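Local atomic coordinates of dihydrodipicolinate synthase (Bacillus clausii KSM-K16, PDB entry 3E96), a protein that probably acts as a 4-hydroxy-tetrahydrodipicolinate synthase of the DapA family, a TIM-barrel lyase thought to work through a Schiff base with its substrate. Residues Y143-I149 with A169-R175; M111-P115 with Y128-I133; L154-A158 with V179-I183. One frame throughout, in Å; residues are numbered along the deposited sequence.

Interaction 1 (Y143-I149 with A169-R175); sequences YFKDPEI and AINDLPR
I170 pushes its CD1 methyl into a hollow that the 143-149 segment makes as it leaves strand 140-144 and folds into the type I turn D146-I149. The floor of that hollow is backbone: I170 CD1 lies 3.6 Å from D146 O, while CG1 rests on the main chain of K145. One wall is the ring of F144, whose CD2 is 3.9 Å from I170 CD1, and P147 lines another side, with its CB near I170 CG2. The guanidinium of R175 closes the hollow, one of its faces lying over CD1. A second, smaller bump is the methyl of A169, whose CB fits between Y143 and K145, 3.5 Å from Y143 CE2 and 3.6 Å from K145 CB. Y143, predicted to be the proton donor/acceptor, hydrogen-bonds through OH to G194 O.

A169 N donates to F144 O (2.7 Å), carrying the pairing of the two strands one residue beyond strand 163-168. R175 reaches the turn from the first turn of helix 173-180, its chain bent at chi3 (71°). R175 NH1 donates to P147 O (2.8 Å, 159°), in the carbonyl plane and on a lone pair; R175 NH2 takes I149 O at 2.9 Å along a more bent path, tilted from that carbonyl's plane. Both oxygens lie near the guanidinium plane, and NE makes a salt bridge to D151. D172 caps the same helix, accepting R175 N on OD1.

R175 thus bonds to two turn carbonyls and a carboxylate, which would fix its plane and tie the turn to the helix start.

Interaction 2 (M111-P115 with Y128-I133); sequences MIHMP and YFRDII
I112 fits its two branches into different parts of the helix 122-136 face. With chi1 at -50°, CG1 lies anti to the carbonyl carbon and carries CD1 out along an extended chi2 to the aliphatic residues, I112 CD1 lying 3.6 Å from I132 CG2 and 3.8 Å from I133 CG1. CG2 turns the other way, to the aromatic pair: I112 CG2 meets the rim of the F129 ring in plane, 3.6 Å from F129 CE1, and also touches CE2 of Y128.

The two rings leave the helix by different first torsions. Y128 has CG anti to the backbone N (chi1 178°), which turns one face of its ring to P115; P115 CB sits over that face in a CH-pi contact, 4.0 Å from the Y128 ring centroid, while I132 CD1 covers the opposite face. F129, at chi1 -72°, sends its ring toward the strand's end, where CZ packs against P115 CD. M114 SD approaches the edge of this ring at 4.2 Å from F129 CZ, a Met-aromatic contact.

Polar atoms meet through one water, which donates to both H113 O and Y128 OH, each at 2.7 Å. The hydroxyl also bonds to Y90 O. P115 and Y128 pack on P281 and A280 of the second subunit.

The helix is therefore seated on strand 109-112 by apolar and CH-pi contacts, with the water supplying the single polar bridge and giving H113 O, which sits at the F129 ring edge, a hydrogen-bond donor.

Interaction 3 (L154-A158 with V179-I183); sequences LVDLA and VVRSI
A158 and I183 make the tightest of the apolar contacts, which dominate this interface: A158 CB lies 3.6 Å from I183 CG2 and only slightly farther from CD1. I183 holds CG1 anti to its carbonyl carbon (chi1 -64°), and this carries CD1 in toward the helix 152-157 backbone while CG2 stays beside A158. V155 comes next, its CG2 lying 4.2 Å from I183 CG1 and about as far from S182 CB. V179 then extends the apolar strip to L154, whose CB is 4.2 Å from V179 CG2.

A second group of contacts sets side chain against main chain. I183 CD1 rests 3.8 Å from L154 O, a carbonyl already bonded along the helix to A158 N, and also packs on CA of V155. In return, CG1 of V155 touches S182 O more loosely, at 4.2 Å.

The polar atoms of S182 bond within its own part of the chain: just past the end of helix 173-180, S182 N bonds to V179 O and S182 OG to K178 O.

Behind the interface W191 of strand 190-193 touches L154, V179 and I183, and V166 of strand 163-168 also meets L154. Two consecutive outer helices thus pack beside one another over the parallel strands, helix 152-157 together with the residue after it and helix 173-180 through its C-terminal exit, an arrangement characteristic of the (beta/alpha)8 TIM barrel.

In the fold
Interactions 2 and 3 are buried and mainly apolar, interaction 2 adding one bridging water, whereas interaction 1 is only partly buried and relies on an arginine and backbone carbonyls. Interaction 2 seats helix 122-136 on strand 109-112; interaction 3 joins the outer helices 152-157 and 173-180, and interaction 1 uses the start of the latter helix at the ends of the strands. Strands 109-112 and 140-144 are neighbours, so interactions 1 and 2 meet directly: Y143 N lies 3.0 Å from I112 O, a probable hydrogen bond, and M114 packs on D146. F144 touches L154, and F129 touches L157, connecting both to interaction 3. The second subunit touches interactions 1 and 2 but not interaction 3.

Interaction 1 (Y143-I149 with A169-R175)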
# COMPACT_ATOMS: atom_id res chain seq x y z
N TYR B 143 -4.59 -9.89 8.48
CA TYR B 143 -4.24 -10.40 7.15
C TYR B 143 -2.71 -10.30 7.11
O TYR B 143 -2.15 -9.21 7.01
CB TYR B 143 -4.85 -9.53 6.05
CG TYR B 143 -4.90 -10.24 4.71
CD1 TYR B 143 -5.92 -11.15 4.42
CD2 TYR B 143 -3.91 -10.03 3.75
CE1 TYR B 143 -5.95 -11.84 3.20
CE2 TYR B 143 -3.93 -10.72 2.54
CZ TYR B 143 -4.95 -11.62 2.27
OH TYR B 143 -4.97 -12.30 1.07
N PHE B 144 -2.06 -11.46 7.18
CA PHE B 144 -0.60 -11.56 7.22
C PHE B 144 -0.09 -12.02 5.85
O PHE B 144 -0.24 -13.19 5.50
CB PHE B 144 -0.25 -12.59 8.30
CG PHE B 144 1.14 -12.47 8.84
CD1 PHE B 144 1.47 -11.44 9.72
CD2 PHE B 144 2.11 -13.40 8.49
CE1 PHE B 144 2.75 -11.35 10.25
CE2 PHE B 144 3.40 -13.31 9.02
CZ PHE B 144 3.72 -12.28 9.90
N LYS B 145 0.53 -11.12 5.10
CA LYS B 145 0.99 -11.47 3.76
C LYS B 145 2.39 -11.08 3.31
O LYS B 145 2.75 -11.31 2.16
CB LYS B 145 -0.00 -10.92 2.73
CG LYS B 145 0.03 -9.41 2.59
CD LYS B 145 -0.83 -8.98 1.41
CE LYS B 145 -0.67 -7.51 1.09
NZ LYS B 145 -1.43 -7.16 -0.14
N ASP B 146 3.18 -10.48 4.20
CA ASP B 146 4.54 -10.07 3.83
C ASP B 146 5.58 -11.12 4.27
O ASP B 146 5.85 -11.28 5.45
CB ASP B 146 4.88 -8.72 4.46
CG ASP B 146 6.20 -8.16 3.97
OD1 ASP B 146 6.95 -8.90 3.31
OD2 ASP B 146 6.49 -6.98 4.25
N PRO B 147 6.18 -11.84 3.30
CA PRO B 147 7.17 -12.86 3.65
C PRO B 147 8.39 -12.31 4.38
O PRO B 147 9.10 -13.06 5.05
CB PRO B 147 7.54 -13.46 2.29
CG PRO B 147 7.38 -12.29 1.37
CD PRO B 147 6.09 -11.67 1.84
N GLU B 148 8.63 -11.01 4.25
CA GLU B 148 9.78 -10.38 4.89
C GLU B 148 9.57 -10.19 6.39
O GLU B 148 10.51 -9.85 7.11
CB GLU B 148 10.06 -9.02 4.25
CG GLU B 148 10.55 -9.10 2.81
CD GLU B 148 11.90 -9.79 2.70
OE1 GLU B 148 12.85 -9.33 3.37
OE2 GLU B 148 12.00 -10.78 1.95
N ILE B 149 8.35 -10.40 6.85
CA ILE B 149 8.03 -10.25 8.27
C ILE B 149 7.92 -11.63 8.93
O ILE B 149 7.14 -12.47 8.49
CB ILE B 149 6.71 -9.46 8.47
CG1 ILE B 149 6.85 -8.05 7.88
CG2 ILE B 149 6.36 -9.39 9.95
CD1 ILE B 149 7.92 -7.19 8.54
N ALA B 169 -1.57 -15.28 4.40
CA ALA B 169 -1.50 -15.08 2.95
C ALA B 169 -0.12 -15.17 2.33
O ALA B 169 0.14 -14.54 1.30
CB ALA B 169 -2.17 -13.76 2.60
N ILE B 170 0.77 -15.91 2.97
CA ILE B 170 2.11 -16.13 2.46
C ILE B 170 2.05 -17.57 1.98
O ILE B 170 1.84 -18.49 2.78
CB ILE B 170 3.18 -15.99 3.56
CG1 ILE B 170 3.12 -14.59 4.16
CG2 ILE B 170 4.56 -16.27 2.98
CD1 ILE B 170 4.08 -14.37 5.32
N ASN B 171 2.20 -17.78 0.68
CA ASN B 171 2.12 -19.13 0.13
C ASN B 171 3.39 -19.94 0.32
O ASN B 171 4.00 -20.41 -0.64
CB ASN B 171 1.71 -19.08 -1.34
CG ASN B 171 0.29 -18.56 -1.52
OD1 ASN B 171 -0.60 -18.88 -0.72
ND2 ASN B 171 0.07 -17.76 -2.56
N ASP B 172 3.76 -20.09 1.58
CA ASP B 172 4.95 -20.83 1.97
C ASP B 172 4.40 -21.89 2.92
O ASP B 172 4.18 -21.62 4.10
CB ASP B 172 5.91 -19.90 2.70
CG ASP B 172 7.24 -20.55 3.01
OD1 ASP B 172 7.24 -21.74 3.38
OD2 ASP B 172 8.28 -19.87 2.89
N LEU B 173 4.14 -23.09 2.39
CA LEU B 173 3.56 -24.15 3.20
C LEU B 173 4.37 -24.56 4.44
O LEU B 173 3.79 -24.74 5.51
CB LEU B 173 3.24 -25.37 2.33
CG LEU B 173 1.97 -25.25 1.46
CD1 LEU B 173 0.74 -25.12 2.35
CD2 LEU B 173 2.07 -24.05 0.54
N PRO B 174 5.69 -24.73 4.31
CA PRO B 174 6.45 -25.11 5.51
C PRO B 174 6.31 -24.04 6.59
O PRO B 174 6.17 -24.36 7.77
CB PRO B 174 7.88 -25.23 4.99
CG PRO B 174 7.67 -25.74 3.59
CD PRO B 174 6.54 -24.83 3.11
N ARG B 175 6.33 -22.77 6.19
CA ARG B 175 6.18 -21.69 7.16
C ARG B 175 4.81 -21.75 7.83
O ARG B 175 4.69 -21.65 9.05
CB ARG B 175 6.32 -20.32 6.50
CG ARG B 175 7.74 -19.82 6.35
CD ARG B 175 7.76 -18.40 5.78
NE ARG B 175 7.29 -17.39 6.72
CZ ARG B 175 7.47 -16.08 6.55
NH1 ARG B 175 8.10 -15.64 5.46
NH2 ARG B 175 7.05 -15.21 7.46

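Interaction 2 (M111-P115 with Y128-I133)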
# COMPACT_ATOMS: atom_id res chain seq x y z
N MET B 111 -11.28 -7.13 10.22
CA MET B 111 -10.11 -7.79 9.65
C MET B 111 -9.12 -6.65 9.42
O MET B 111 -9.39 -5.72 8.66
CB MET B 111 -10.40 -8.46 8.30
CG MET B 111 -9.12 -9.02 7.62
SD MET B 111 -9.34 -9.56 5.90
CE MET B 111 -9.52 -7.99 5.08
N ILE B 112 -7.98 -6.72 10.08
CA ILE B 112 -6.98 -5.68 9.91
C ILE B 112 -6.09 -6.04 8.73
O ILE B 112 -5.38 -7.05 8.77
CB ILE B 112 -6.10 -5.52 11.17
CG1 ILE B 112 -6.99 -5.40 12.42
CG2 ILE B 112 -5.24 -4.27 11.04
CD1 ILE B 112 -6.19 -5.36 13.72
N HIS B 113 -6.16 -5.23 7.68
CA HIS B 113 -5.34 -5.44 6.50
C HIS B 113 -3.87 -5.34 6.88
O HIS B 113 -3.54 -4.78 7.92
CB HIS B 113 -5.61 -4.37 5.44
CG HIS B 113 -6.86 -4.60 4.65
ND1 HIS B 113 -6.93 -5.51 3.62
CD2 HIS B 113 -8.09 -4.05 4.75
CE1 HIS B 113 -8.15 -5.51 3.12
NE2 HIS B 113 -8.88 -4.64 3.79
N MET B 114 -3.01 -5.90 6.05
CA MET B 114 -1.58 -5.81 6.29
C MET B 114 -1.29 -4.33 6.06
O MET B 114 -1.79 -3.75 5.10
CB MET B 114 -0.81 -6.66 5.27
CG MET B 114 0.69 -6.75 5.51
SD MET B 114 1.11 -7.81 6.92
CE MET B 114 2.88 -7.23 7.28
N PRO B 115 -0.50 -3.70 6.94
CA PRO B 115 -0.23 -2.27 6.72
C PRO B 115 0.43 -2.05 5.35
O PRO B 115 1.24 -2.86 4.91
CB PRO B 115 0.70 -1.91 7.89
CG PRO B 115 1.36 -3.23 8.24
CD PRO B 115 0.20 -4.20 8.13
N TYR B 128 1.88 -2.60 15.52
CA TYR B 128 0.79 -2.08 14.70
C TYR B 128 -0.51 -2.84 14.97
O TYR B 128 -1.52 -2.25 15.33
CB TYR B 128 1.14 -2.21 13.21
CG TYR B 128 0.04 -1.73 12.29
CD1 TYR B 128 -0.20 -0.37 12.10
CD2 TYR B 128 -0.79 -2.64 11.64
CE1 TYR B 128 -1.24 0.07 11.28
CE2 TYR B 128 -1.83 -2.21 10.82
CZ TYR B 128 -2.05 -0.86 10.64
OH TYR B 128 -3.08 -0.44 9.84
N PHE B 129 -0.47 -4.16 14.82
CA PHE B 129 -1.65 -4.98 15.05
C PHE B 129 -2.08 -4.96 16.52
O PHE B 129 -3.26 -4.81 16.82
CB PHE B 129 -1.39 -6.43 14.62
CG PHE B 129 -1.33 -6.61 13.12
CD1 PHE B 129 -2.39 -6.20 12.31
CD2 PHE B 129 -0.23 -7.22 12.52
CE1 PHE B 129 -2.36 -6.40 10.93
CE2 PHE B 129 -0.19 -7.42 11.14
CZ PHE B 129 -1.26 -7.01 10.34
N ARG B 130 -1.12 -5.10 17.42
CA ARG B 130 -1.43 -5.09 18.84
C ARG B 130 -2.15 -3.82 19.27
O ARG B 130 -3.18 -3.89 19.94
CB ARG B 130 -0.16 -5.25 19.67
CG ARG B 130 -0.42 -5.29 21.17
CD ARG B 130 0.82 -4.86 21.92
NE ARG B 130 1.23 -3.53 21.49
CZ ARG B 130 2.40 -2.98 21.79
NH1 ARG B 130 3.28 -3.65 22.52
NH2 ARG B 130 2.69 -1.76 21.34
N ASP B 131 -1.62 -2.67 18.89
CA ASP B 131 -2.22 -1.39 19.27
C ASP B 131 -3.67 -1.27 18.82
O ASP B 131 -4.53 -0.80 19.57
CB ASP B 131 -1.42 -0.21 18.69
CG ASP B 131 -0.07 -0.04 19.36
OD1 ASP B 131 0.16 -0.65 20.43
OD2 ASP B 131 0.76 0.72 18.82
N ILE B 132 -3.95 -1.68 17.59
CA ILE B 132 -5.31 -1.60 17.05
C ILE B 132 -6.26 -2.56 17.77
O ILE B 132 -7.38 -2.19 18.12
CB ILE B 132 -5.31 -1.91 15.54
CG1 ILE B 132 -4.54 -0.81 14.80
CG2 ILE B 132 -6.75 -2.04 15.03
CD1 ILE B 132 -4.24 -1.13 13.35
N ILE B 133 -5.81 -3.80 17.97
CA ILE B 133 -6.65 -4.79 18.64
C ILE B 133 -6.96 -4.37 20.08
O ILE B 133 -8.11 -4.46 20.52
CB ILE B 133 -5.97 -6.18 18.65
CG1 ILE B 133 -5.85 -6.69 17.21
CG2 ILE B 133 -6.76 -7.17 19.49
CD1 ILE B 133 -5.08 -7.98 17.07
O HOH W 1 -3.66 -2.11 7.77

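Interaction 3 (L154-A158 with V179-I183)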
# COMPACT_ATOMS: atom_id res chain seq x y z
N LEU B 154 3.06 -13.39 14.66
CA LEU B 154 1.79 -14.06 14.93
C LEU B 154 1.84 -14.80 16.26
O LEU B 154 0.87 -14.82 17.02
CB LEU B 154 1.46 -15.05 13.80
CG LEU B 154 1.20 -14.43 12.43
CD1 LEU B 154 0.95 -15.54 11.40
CD2 LEU B 154 0.00 -13.49 12.50
N VAL B 155 2.98 -15.42 16.55
CA VAL B 155 3.15 -16.14 17.80
C VAL B 155 2.98 -15.17 18.97
O VAL B 155 2.36 -15.49 19.98
CB VAL B 155 4.54 -16.79 17.89
CG1 VAL B 155 4.71 -17.49 19.24
CG2 VAL B 155 4.72 -17.79 16.76
N ASP B 156 3.53 -13.96 18.82
CA ASP B 156 3.43 -12.97 19.88
C ASP B 156 2.07 -12.31 20.02
O ASP B 156 1.71 -11.85 21.10
CB ASP B 156 4.52 -11.90 19.70
CG ASP B 156 5.92 -12.47 19.90
OD1 ASP B 156 6.04 -13.51 20.58
OD2 ASP B 156 6.89 -11.88 19.39
N LEU B 157 1.30 -12.27 18.93
CA LEU B 157 -0.03 -11.67 18.97
C LEU B 157 -1.09 -12.65 19.46
O LEU B 157 -2.11 -12.25 20.02
CB LEU B 157 -0.44 -11.18 17.58
CG LEU B 157 0.20 -9.92 16.99
CD1 LEU B 157 -0.24 -9.76 15.53
CD2 LEU B 157 -0.22 -8.71 17.80
N ALA B 158 -0.84 -13.94 19.25
CA ALA B 158 -1.78 -15.00 19.62
C ALA B 158 -2.46 -14.88 20.98
O ALA B 158 -3.66 -15.11 21.09
CB ALA B 158 -1.10 -16.36 19.50
N VAL B 179 4.02 -22.33 11.89
CA VAL B 179 3.42 -21.33 12.77
C VAL B 179 2.13 -21.87 13.41
O VAL B 179 1.84 -21.57 14.56
CB VAL B 179 3.15 -19.99 12.04
CG1 VAL B 179 2.00 -20.13 11.04
CG2 VAL B 179 2.84 -18.90 13.07
N VAL B 180 1.37 -22.66 12.66
CA VAL B 180 0.15 -23.25 13.20
C VAL B 180 0.52 -24.11 14.41
O VAL B 180 -0.20 -24.15 15.41
CB VAL B 180 -0.55 -24.16 12.16
CG1 VAL B 180 -1.58 -25.06 12.84
CG2 VAL B 180 -1.23 -23.29 11.10
N ARG B 181 1.65 -24.80 14.31
CA ARG B 181 2.10 -25.68 15.38
C ARG B 181 2.99 -25.00 16.42
O ARG B 181 3.52 -25.65 17.32
CB ARG B 181 2.80 -26.89 14.75
CG ARG B 181 1.84 -27.70 13.90
CD ARG B 181 2.51 -28.77 13.04
NE ARG B 181 1.50 -29.62 12.42
CZ ARG B 181 0.65 -29.23 11.47
NH1 ARG B 181 0.70 -27.98 11.00
NH2 ARG B 181 -0.27 -30.07 11.02
N SER B 182 3.15 -23.68 16.31
CA SER B 182 3.98 -22.92 17.25
C SER B 182 3.13 -22.15 18.25
O SER B 182 3.67 -21.51 19.16
CB SER B 182 4.89 -21.95 16.49
OG SER B 182 5.77 -22.64 15.63
N ILE B 183 1.82 -22.20 18.08
CA ILE B 183 0.91 -21.50 18.97
C ILE B 183 0.04 -22.52 19.70
O ILE B 183 -0.61 -23.36 19.06
CB ILE B 183 0.03 -20.51 18.16
CG1 ILE B 183 0.93 -19.44 17.53
CG2 ILE B 183 -1.04 -19.89 19.06
CD1 ILE B 183 0.23 -18.52 16.55